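Local coordinates for citrate synthase (Metallosphaera sedula, PDB 6ABW), which probably catalyses the condensation of oxaloacetate with acetyl-CoA and water to give citrate and CoA, a step of the tricarboxylic acid cycle, at residues K134-A139 and E162-S167; S167-S172 and K183-A188; V242-G245 and M249-S252. All coordinates share one frame; numbering follows the deposited sequence.

Contacts 1 and 2 are neighbours in the core: their centres lie about 9 Å apart and each about 14 Å from the chain's centre, all touching residues are buried, and both draw on helix 164-173 and share Ser167. Ala165 CB joins them, lying 3.7 Å from Asp186 N. Contact 3, about 27 Å from the chain's centre with Met249 exposed, is peripheral, its nearest atoms about 18 Å from contact 2. It sits at the turn between helices 233-244 and 250-260, the Ile244 side chain about 13 Å from the bound acetyl-CoA. Contact 1 sets a ring edge against a backbone oxygen, contact 2 packs methionine on phenylalanine and leucine, and contact 3 places isoleucine beside threonine.

Contact 1 of 3, residues K134-A139 and E162-S167; sequences KLVARA and ESFAKS
The carbonyl oxygen of Val136 is met by two carbons at the edge of the Phe164 ring, with Val136 O 3.6 Å from Phe164 CZ and 3.8 Å from Phe164 CE2. The oxygen lies in the ring plane, so the ring comes to helix 128-151 rim first, and Ala137 CA sits near that same plane at 4.0 Å from Phe164 CE2. Val136 adds an apolar touch: its CG1 methyl is 3.9 Å from Phe164 CZ, the two side chains crossing at about a right angle. Phe164 reaches across because its CG lies anti to the backbone N (chi1 -179°), which carries the ring out from the first turn of helix 164-173. That turn is fixed by Ser163 at the N-cap, whose OG accepts from Lys166 N at 3.2 Å with an N-H...O angle of 164°. Phe164 N is taken by Glu57 OE2. Around the ring, Phe56, Tyr85 and, from helix 179-191, Leu189 add further contacts, while the contact itself joins helices 128-151 and 164-173 of the largely alpha-helical citrate synthase fold. Since ring-edge hydrogens carry a slight positive charge, their approach to Val136 O is probably weakly attractive, adding an electrostatic term to otherwise apolar packing.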
ATOM      1  N   LYS A 134      -4.463 -19.328  -1.213  1.00 10.65           N
ATOM      2  CA  LYS A 134      -3.696 -19.412   0.023  1.00 12.04           C
ATOM      3  C   LYS A 134      -3.784 -18.051   0.796  1.00 10.65           C
ATOM      4  O   LYS A 134      -3.833 -18.017   2.017  1.00 10.80           O
ATOM      5  CB  LYS A 134      -2.230 -19.743  -0.265  1.00 15.14           C
ATOM      6  CG  LYS A 134      -1.993 -21.242  -0.625  1.00 19.68           C
ATOM      7  CD  LYS A 134      -0.521 -21.581  -0.775  1.00 25.24           C
ATOM      8  CE  LYS A 134      -0.018 -21.235  -2.177  1.00 31.98           C
ATOM      9  NZ  LYS A 134       1.446 -21.465  -2.200  1.00 38.21           N
ATOM     10  N   LEU A 135      -3.765 -16.962   0.076  1.00  9.86           N
ATOM     11  CA  LEU A 135      -3.868 -15.641   0.724  1.00  9.31           C
ATOM     12  C   LEU A 135      -5.217 -15.484   1.445  1.00  9.53           C
ATOM     13  O   LEU A 135      -5.282 -14.921   2.524  1.00  9.41           O
ATOM     14  CB  LEU A 135      -3.673 -14.529  -0.362  1.00  9.68           C
ATOM     15  CG  LEU A 135      -3.702 -13.064   0.173  1.00 10.31           C
ATOM     16  CD1 LEU A 135      -2.909 -12.147  -0.757  1.00 11.06           C
ATOM     17  CD2 LEU A 135      -5.118 -12.513   0.298  1.00 11.15           C
ATOM     18  N   VAL A 136      -6.302 -15.911   0.820  1.00  9.22           N
ATOM     19  CA  VAL A 136      -7.646 -15.814   1.426  1.00  9.95           C
ATOM     20  C   VAL A 136      -7.718 -16.615   2.733  1.00  9.65           C
ATOM     21  O   VAL A 136      -8.216 -16.135   3.756  1.00  9.29           O
ATOM     22  CB  VAL A 136      -8.752 -16.243   0.437  1.00 11.70           C
ATOM     23  CG1 VAL A 136     -10.062 -16.396   1.194  1.00 12.04           C
ATOM     24  CG2 VAL A 136      -8.855 -15.156  -0.645  1.00 12.50           C
ATOM     25  N   ALA A 137      -7.168 -17.817   2.725  1.00  9.71           N
ATOM     26  CA  ALA A 137      -6.996 -18.542   3.976  1.00  9.74           C
ATOM     27  C   ALA A 137      -6.237 -17.851   5.048  1.00  8.90           C
ATOM     28  O   ALA A 137      -6.609 -17.839   6.252  1.00  7.95           O
ATOM     29  CB  ALA A 137      -6.270 -19.849   3.659  1.00 10.97           C
ATOM     30  N   ARG A 138      -5.131 -17.270   4.655  1.00  8.45           N
ATOM     31  CA  ARG A 138      -4.291 -16.559   5.598  1.00  8.87           C
ATOM     32  C   ARG A 138      -4.937 -15.254   6.116  1.00  8.63           C
ATOM     33  O   ARG A 138      -4.686 -14.854   7.223  1.00  8.84           O
ATOM     34  CB  ARG A 138      -2.925 -16.333   4.989  1.00  9.16           C
ATOM     35  CG  ARG A 138      -2.205 -17.681   4.836  1.00 10.23           C
ATOM     36  CD  ARG A 138      -1.023 -17.633   3.936  1.00 10.24           C
ATOM     37  NE  ARG A 138      -0.461 -18.978   3.892  1.00 11.20           N
ATOM     38  CZ  ARG A 138       0.420 -19.430   3.004  1.00 11.10           C
ATOM     39  NH1 ARG A 138       0.825 -18.720   1.981  1.00 12.31           N
ATOM     40  NH2 ARG A 138       0.861 -20.699   3.122  1.00 12.87           N
ATOM     41  N   ALA A 139      -5.822 -14.665   5.307  1.00  8.76           N
ATOM     42  CA  ALA A 139      -6.669 -13.547   5.758  1.00  8.50           C
ATOM     43  C   ALA A 139      -7.529 -13.957   6.920  1.00  9.22           C
ATOM     44  O   ALA A 139      -7.672 -13.200   7.876  1.00  8.23           O
ATOM     45  CB  ALA A 139      -7.484 -12.953   4.622  1.00  8.92           C
ATOM     46  N   GLU A 162     -15.932 -28.239   8.439  1.00 20.91           N
ATOM     47  CA  GLU A 162     -16.926 -28.286   7.348  1.00 22.78           C
ATOM     48  C   GLU A 162     -16.994 -27.072   6.461  1.00 19.52           C
ATOM     49  O   GLU A 162     -17.458 -27.184   5.333  1.00 17.66           O
ATOM     50  CB  GLU A 162     -18.319 -28.674   7.932  1.00 30.22           C
ATOM     51  CG  GLU A 162     -18.217 -30.183   8.339  1.00 36.32           C
ATOM     52  CD  GLU A 162     -19.319 -30.730   9.231  1.00 44.68           C
ATOM     53  OE1 GLU A 162     -19.059 -30.998  10.438  1.00 45.36           O
ATOM     54  OE2 GLU A 162     -20.441 -30.925   8.707  1.00 60.11           O
ATOM     55  N   SER A 163     -16.486 -25.917   6.931  1.00 16.76           N
ATOM     56  CA  SER A 163     -16.426 -24.757   6.053  1.00 14.28           C
ATOM     57  C   SER A 163     -15.479 -23.660   6.561  1.00 13.24           C
ATOM     58  O   SER A 163     -15.123 -23.582   7.747  1.00 12.06           O
ATOM     59  CB  SER A 163     -17.781 -24.151   5.866  1.00 14.38           C
ATOM     60  OG  SER A 163     -18.253 -23.545   7.076  1.00 13.60           O
ATOM     61  N   PHE A 164     -15.137 -22.810   5.613  1.00 12.88           N
ATOM     62  CA  PHE A 164     -14.277 -21.652   5.860  1.00 12.25           C
ATOM     63  C   PHE A 164     -14.870 -20.786   6.900  1.00 11.43           C
ATOM     64  O   PHE A 164     -14.185 -20.389   7.840  1.00 12.06           O
ATOM     65  CB  PHE A 164     -14.090 -20.928   4.557  1.00 12.52           C
ATOM     66  CG  PHE A 164     -13.186 -19.678   4.627  1.00 11.68           C
ATOM     67  CD1 PHE A 164     -13.672 -18.470   5.039  1.00 11.55           C
ATOM     68  CD2 PHE A 164     -11.850 -19.757   4.223  1.00 12.62           C
ATOM     69  CE1 PHE A 164     -12.822 -17.294   5.098  1.00 12.42           C
ATOM     70  CE2 PHE A 164     -11.012 -18.661   4.266  1.00 12.02           C
ATOM     71  CZ  PHE A 164     -11.517 -17.390   4.652  1.00 11.58           C
ATOM     72  N   ALA A 165     -16.163 -20.506   6.763  1.00 10.22           N
ATOM     73  CA  ALA A 165     -16.868 -19.700   7.769  1.00 11.30           C
ATOM     74  C   ALA A 165     -16.780 -20.285   9.164  1.00 11.46           C
ATOM     75  O   ALA A 165     -16.561 -19.605  10.152  1.00 11.06           O
ATOM     76  CB  ALA A 165     -18.328 -19.494   7.371  1.00 11.79           C
ATOM     77  N   LYS A 166     -17.036 -21.598   9.271  1.00 12.79           N
ATOM     78  CA  LYS A 166     -16.942 -22.258  10.568  1.00 13.11           C
ATOM     79  C   LYS A 166     -15.532 -22.243  11.185  1.00 12.30           C
ATOM     80  O   LYS A 166     -15.388 -21.942  12.366  1.00 12.34           O
ATOM     81  CB  LYS A 166     -17.484 -23.722  10.481  1.00 14.92           C
ATOM     82  CG  LYS A 166     -17.636 -24.312  11.839  1.00 19.12           C
ATOM     83  CD  LYS A 166     -18.132 -25.743  11.697  1.00 24.12           C
ATOM     84  CE  LYS A 166     -18.176 -26.383  13.078  1.00 29.96           C
ATOM     85  NZ  LYS A 166     -19.030 -27.633  12.993  1.00 32.68           N
ATOM     86  N   SER A 167     -14.539 -22.506  10.383  1.00 12.34           N
ATOM     87  CA  SER A 167     -13.125 -22.478  10.834  1.00 12.57           C
ATOM     88  C   SER A 167     -12.726 -21.103  11.355  1.00 11.49           C
ATOM     89  O   SER A 167     -12.054 -20.982  12.420  1.00 11.92           O
ATOM     90  CB  SER A 167     -12.182 -22.941   9.738  1.00 15.01           C
ATOM     91  OG  SER A 167     -12.403 -24.299   9.392  1.00 15.22           O
TER

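Contact 2 of 3, residues S167-S172 and K183-A188; sequences SFLKAS and KAMDAA
Phe168 and Leu169 of helix 164-173 receive Met185 of the next helix, 179-191, in a buried helix-helix packing of the largely alpha-helical citrate synthase fold; the backbones come nearest at Leu169 and Met185, with CA atoms 8.0 Å apart. The sulfur-aromatic part is a Met-aromatic contact: Met185 SD lies 5.2 Å from the centroid of the Phe168 ring and 83° off its normal, hence at the edge. The apolar part pairs Leu169 CD1 with Met185 CB at 3.8 Å, sets Leu169 CG and CD2 each 4.0 Å from Met185 CG, and brings Met185 CE 3.8 Å from Phe168 CE2. Met185 serves both neighbours because CG runs anti to the backbone N (chi1 -178°) and the chain then bends at chi2, carrying the sulfur past Leu169 to the ring. An alanine at this position would keep the CB touch on Leu169 CD1 but is likely to leave the Phe168 ring without its sulfur and methyl partners and Leu169 without Met185 CG. Leu345 and Leu348 of helix 342-365 also touch Phe168. The polar part stays within one helix: Phe168 O accepts from Ser172 N and, at 2.9 Å and above the carbonyl plane, from Ser172 OG.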
ATOM      1  N   SER A 167     -14.539 -22.506  10.383  1.00 12.34           N
ATOM      2  CA  SER A 167     -13.125 -22.478  10.834  1.00 12.57           C
ATOM      3  C   SER A 167     -12.726 -21.103  11.355  1.00 11.49           C
ATOM      4  O   SER A 167     -12.054 -20.982  12.420  1.00 11.92           O
ATOM      5  CB  SER A 167     -12.182 -22.941   9.738  1.00 15.01           C
ATOM      6  OG  SER A 167     -12.403 -24.299   9.392  1.00 15.22           O
ATOM      7  N   PHE A 168     -13.221 -20.068  10.666  1.00 11.38           N
ATOM      8  CA  PHE A 168     -12.944 -18.672  11.040  1.00 10.25           C
ATOM      9  C   PHE A 168     -13.621 -18.311  12.382  1.00 10.90           C
ATOM     10  O   PHE A 168     -13.009 -17.772  13.337  1.00  9.98           O
ATOM     11  CB  PHE A 168     -13.345 -17.719   9.873  1.00 10.22           C
ATOM     12  CG  PHE A 168     -13.278 -16.286  10.289  1.00 10.08           C
ATOM     13  CD1 PHE A 168     -12.045 -15.732  10.641  1.00 10.56           C
ATOM     14  CD2 PHE A 168     -14.452 -15.484  10.436  1.00  9.88           C
ATOM     15  CE1 PHE A 168     -11.938 -14.421  11.068  1.00 10.67           C
ATOM     16  CE2 PHE A 168     -14.345 -14.173  10.873  1.00  9.34           C
ATOM     17  CZ  PHE A 168     -13.082 -13.627  11.163  1.00  9.93           C
ATOM     18  N   LEU A 169     -14.899 -18.696  12.541  1.00 11.55           N
ATOM     19  CA  LEU A 169     -15.608 -18.443  13.781  1.00 11.88           C
ATOM     20  C   LEU A 169     -15.051 -19.228  14.975  1.00 12.46           C
ATOM     21  O   LEU A 169     -14.953 -18.687  16.060  1.00 12.55           O
ATOM     22  CB  LEU A 169     -17.082 -18.712  13.635  1.00 12.22           C
ATOM     23  CG  LEU A 169     -17.899 -17.824  12.693  1.00 13.62           C
ATOM     24  CD1 LEU A 169     -19.295 -18.408  12.534  1.00 15.93           C
ATOM     25  CD2 LEU A 169     -17.960 -16.399  13.188  1.00 14.71           C
ATOM     26  N   LYS A 170     -14.667 -20.476  14.761  1.00 12.67           N
ATOM     27  CA  LYS A 170     -14.043 -21.242  15.818  1.00 15.95           C
ATOM     28  C   LYS A 170     -12.704 -20.707  16.242  1.00 15.30           C
ATOM     29  O   LYS A 170     -12.424 -20.668  17.433  1.00 16.85           O
ATOM     30  CB  LYS A 170     -13.897 -22.692  15.392  1.00 20.54           C
ATOM     31  CG  LYS A 170     -15.196 -23.422  15.363  1.00 25.64           C
ATOM     32  CD  LYS A 170     -14.903 -24.931  15.152  1.00 35.43           C
ATOM     33  CE  LYS A 170     -14.305 -25.569  16.426  1.00 42.42           C
ATOM     34  NZ  LYS A 170     -13.722 -26.909  16.153  1.00 49.87           N
ATOM     35  N   ALA A 171     -11.876 -20.253  15.299  1.00 14.51           N
ATOM     36  CA  ALA A 171     -10.586 -19.647  15.662  1.00 14.43           C
ATOM     37  C   ALA A 171     -10.820 -18.338  16.397  1.00 14.65           C
ATOM     38  O   ALA A 171     -10.212 -18.060  17.461  1.00 15.20           O
ATOM     39  CB  ALA A 171      -9.719 -19.415  14.416  1.00 14.40           C
ATOM     40  N   SER A 172     -11.751 -17.529  15.888  1.00 12.67           N
ATOM     41  CA  SER A 172     -12.069 -16.255  16.536  1.00 12.48           C
ATOM     42  C   SER A 172     -12.511 -16.340  18.015  1.00 13.87           C
ATOM     43  O   SER A 172     -12.088 -15.533  18.870  1.00 12.93           O
ATOM     44  CB  SER A 172     -13.143 -15.498  15.734  1.00 12.60           C
ATOM     45  OG  SER A 172     -12.630 -15.106  14.463  1.00 12.45           O
ATOM     46  N   LYS A 183     -23.936 -20.026   8.860  1.00 13.09           N
ATOM     47  CA  LYS A 183     -24.538 -19.655   7.613  1.00 13.45           C
ATOM     48  C   LYS A 183     -24.488 -18.079   7.465  1.00 10.97           C
ATOM     49  O   LYS A 183     -24.333 -17.522   6.327  1.00 11.39           O
ATOM     50  CB  LYS A 183     -25.960 -20.193   7.556  1.00 17.24           C
ATOM     51  CG  LYS A 183     -26.722 -19.735   6.320  1.00 20.31           C
ATOM     52  CD  LYS A 183     -26.240 -20.314   4.992  1.00 26.21           C
ATOM     53  CE  LYS A 183     -27.108 -19.918   3.775  1.00 27.47           C
ATOM     54  NZ  LYS A 183     -26.457 -20.412   2.539  1.00 29.68           N
ATOM     55  N   ALA A 184     -24.683 -17.385   8.546  1.00 10.17           N
ATOM     56  CA  ALA A 184     -24.687 -15.877   8.524  1.00 10.67           C
ATOM     57  C   ALA A 184     -23.293 -15.379   8.137  1.00  9.91           C
ATOM     58  O   ALA A 184     -23.134 -14.433   7.407  1.00  9.21           O
ATOM     59  CB  ALA A 184     -25.108 -15.313   9.875  1.00 11.31           C
ATOM     60  N   MET A 185     -22.294 -15.998   8.691  1.00 11.29           N
ATOM     61  CA  MET A 185     -20.864 -15.592   8.405  1.00 12.07           C
ATOM     62  C   MET A 185     -20.533 -15.913   6.972  1.00 10.77           C
ATOM     63  O   MET A 185     -19.922 -15.111   6.247  1.00 11.41           O
ATOM     64  CB  MET A 185     -19.949 -16.270   9.405  1.00 12.95           C
ATOM     65  CG  MET A 185     -18.467 -15.868   9.209  1.00 14.64           C
ATOM     66  SD  MET A 185     -18.211 -14.178   9.792  1.00 17.74           S
ATOM     67  CE  MET A 185     -17.250 -13.475   8.465  1.00 17.69           C
ATOM     68  N   ASP A 186     -20.963 -17.076   6.482  1.00 10.22           N
ATOM     69  CA  ASP A 186     -20.754 -17.454   5.126  1.00 11.83           C
ATOM     70  C   ASP A 186     -21.425 -16.458   4.191  1.00 11.44           C
ATOM     71  O   ASP A 186     -20.848 -16.000   3.141  1.00 11.00           O
ATOM     72  CB  ASP A 186     -21.305 -18.908   4.862  1.00 14.52           C
ATOM     73  CG  ASP A 186     -20.952 -19.392   3.506  1.00 18.32           C
ATOM     74  OD1 ASP A 186     -19.722 -19.668   3.230  1.00 19.11           O
ATOM     75  OD2 ASP A 186     -21.894 -19.433   2.664  1.00 19.45           O
ATOM     76  N   ALA A 187     -22.654 -16.112   4.527  1.00 10.62           N
ATOM     77  CA  ALA A 187     -23.360 -15.114   3.709  1.00 10.70           C
ATOM     78  C   ALA A 187     -22.584 -13.768   3.631  1.00  9.93           C
ATOM     79  O   ALA A 187     -22.474 -13.137   2.562  1.00 10.17           O
ATOM     80  CB  ALA A 187     -24.783 -14.897   4.229  1.00 12.11           C
ATOM     81  N   ALA A 188     -22.143 -13.293   4.783  1.00  9.57           N
ATOM     82  CA  ALA A 188     -21.425 -12.017   4.916  1.00  9.54           C
ATOM     83  C   ALA A 188     -20.179 -12.046   4.068  1.00  9.72           C
ATOM     84  O   ALA A 188     -19.869 -11.090   3.400  1.00  9.75           O
ATOM     85  CB  ALA A 188     -21.073 -11.762   6.357  1.00  9.92           C
TER

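Contact 3 of 3, residues V242-G245 and M249-S252; sequences VEIG and MTES
Ile244 closes helix 233-244 and leans on Thr250 of helix 250-260, across a short turn between consecutive helices of the largely alpha-helical citrate synthase fold; the CA atoms of Ile244 and Thr250 are 5.9 Å apart. The two side chains cross obliquely, Ile244 CG2 against the hydroxyl and CD1 against the threonine methyl. The isoleucine points at the other segment with CG2 anti to its backbone N, which puts Ile244 CG2 3.4 Å from Thr250 OG1 and 3.7 Å from Thr250 N. That hydroxyl has its polar partner in Pro247 O, within the turn. Met249 approaches from the backbone side, its CB 3.6 Å from Ile244 O and 4.0 Å from Ile244 CG2, while its chain, bent at chi2 and chi3, takes the thioether away. The turn is entered at Gly245, whose positive phi (83°) would press a CB against the carbonyl oxygen of Ile244. Ile303 and Leu307 of helix 295-315 pack on both Ile244 and Thr250. The Ile244 side chain is about 7 Å from that of Leu265, which binds acetyl-CoA, but about 13 Å from the bound acetyl-CoA, so it does not touch it. At the far end of the isoleucine, Ile244 CD1 rests 4.0 Å from Thr250 CG2.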
ATOM      1  N   VAL A 242     -26.079   2.078  18.726  1.00 13.33           N
ATOM      2  CA  VAL A 242     -25.483   2.114  20.039  1.00 14.36           C
ATOM      3  C   VAL A 242     -25.859   3.391  20.808  1.00 15.66           C
ATOM      4  O   VAL A 242     -26.255   3.317  21.967  1.00 16.83           O
ATOM      5  CB  VAL A 242     -23.968   1.994  19.964  1.00 15.09           C
ATOM      6  CG1 VAL A 242     -23.335   2.154  21.376  1.00 18.63           C
ATOM      7  CG2 VAL A 242     -23.581   0.670  19.332  1.00 15.01           C
ATOM      8  N   GLU A 243     -25.856   4.503  20.116  1.00 17.09           N
ATOM      9  CA  GLU A 243     -26.222   5.774  20.677  1.00 19.56           C
ATOM     10  C   GLU A 243     -27.710   5.817  21.084  1.00 18.79           C
ATOM     11  O   GLU A 243     -28.079   6.404  22.108  1.00 19.39           O
ATOM     12  CB  GLU A 243     -25.895   6.837  19.630  1.00 23.28           C
ATOM     13  CG  GLU A 243     -26.127   8.292  19.997  1.00 32.05           C
ATOM     14  CD  GLU A 243     -25.424   9.184  18.982  1.00 37.29           C
ATOM     15  OE1 GLU A 243     -24.181   9.041  18.846  1.00 49.80           O
ATOM     16  OE2 GLU A 243     -26.105   9.941  18.264  1.00 35.83           O
ATOM     17  N   ILE A 244     -28.549   5.224  20.264  1.00 16.67           N
ATOM     18  CA  ILE A 244     -29.986   5.108  20.579  1.00 16.30           C
ATOM     19  C   ILE A 244     -30.170   4.242  21.845  1.00 18.63           C
ATOM     20  O   ILE A 244     -30.901   4.653  22.774  1.00 20.32           O
ATOM     21  CB  ILE A 244     -30.784   4.581  19.377  1.00 15.31           C
ATOM     22  CG1 ILE A 244     -30.756   5.586  18.245  1.00 13.89           C
ATOM     23  CG2 ILE A 244     -32.217   4.244  19.779  1.00 14.81           C
ATOM     24  CD1 ILE A 244     -31.121   4.999  16.916  1.00 14.01           C
ATOM     25  N   GLY A 245     -29.481   3.109  21.941  1.00 17.92           N
ATOM     26  CA  GLY A 245     -29.447   2.346  23.182  1.00 17.66           C
ATOM     27  C   GLY A 245     -30.589   1.417  23.425  1.00 17.45           C
ATOM     28  O   GLY A 245     -30.376   0.259  23.725  1.00 20.07           O
ATOM     29  N   MET A 249     -36.336   4.490  22.290  1.00 17.03           N
ATOM     30  CA  MET A 249     -35.687   5.770  22.103  1.00 17.96           C
ATOM     31  C   MET A 249     -35.442   6.154  20.659  1.00 15.57           C
ATOM     32  O   MET A 249     -34.869   7.219  20.416  1.00 13.63           O
ATOM     33  CB  MET A 249     -34.321   5.755  22.782  1.00 23.27           C
ATOM     34  CG  MET A 249     -34.300   5.270  24.184  1.00 29.68           C
ATOM     35  SD  MET A 249     -34.860   6.557  25.271  1.00 38.24           S
ATOM     36  CE  MET A 249     -36.083   5.551  26.053  1.00 41.90           C
ATOM     37  N   THR A 250     -35.736   5.245  19.716  1.00 13.60           N
ATOM     38  CA  THR A 250     -35.381   5.471  18.305  1.00 14.19           C
ATOM     39  C   THR A 250     -36.056   6.665  17.691  1.00 13.64           C
ATOM     40  O   THR A 250     -35.425   7.464  17.021  1.00 12.81           O
ATOM     41  CB  THR A 250     -35.634   4.185  17.473  1.00 12.64           C
ATOM     42  OG1 THR A 250     -35.003   3.077  18.143  1.00 13.73           O
ATOM     43  CG2 THR A 250     -35.028   4.326  16.094  1.00 13.57           C
ATOM     44  N   GLU A 251     -37.358   6.778  17.881  1.00 15.68           N
ATOM     45  CA  GLU A 251     -38.096   7.900  17.292  1.00 17.30           C
ATOM     46  C   GLU A 251     -37.573   9.241  17.725  1.00 16.39           C
ATOM     47  O   GLU A 251     -37.403  10.146  16.910  1.00 17.28           O
ATOM     48  CB  GLU A 251     -39.583   7.837  17.639  1.00 21.61           C
ATOM     49  CG  GLU A 251     -40.300   6.869  16.739  1.00 28.25           C
ATOM     50  CD  GLU A 251     -41.843   6.799  16.923  1.00 34.73           C
ATOM     51  OE1 GLU A 251     -42.485   7.710  17.594  1.00 21.59           O
ATOM     52  OE2 GLU A 251     -42.374   5.817  16.298  1.00 34.56           O
ATOM     53  N   SER A 252     -37.270   9.360  19.019  1.00 16.51           N
ATOM     54  CA  SER A 252     -36.706  10.595  19.548  1.00 17.20           C
ATOM     55  C   SER A 252     -35.332  10.941  18.960  1.00 16.70           C
ATOM     56  O   SER A 252     -35.113  12.102  18.555  1.00 18.10           O
ATOM     57  CB  SER A 252     -36.669  10.590  21.108  1.00 17.86           C
ATOM     58  OG  SER A 252     -35.927  11.690  21.597  1.00 19.62           O
TER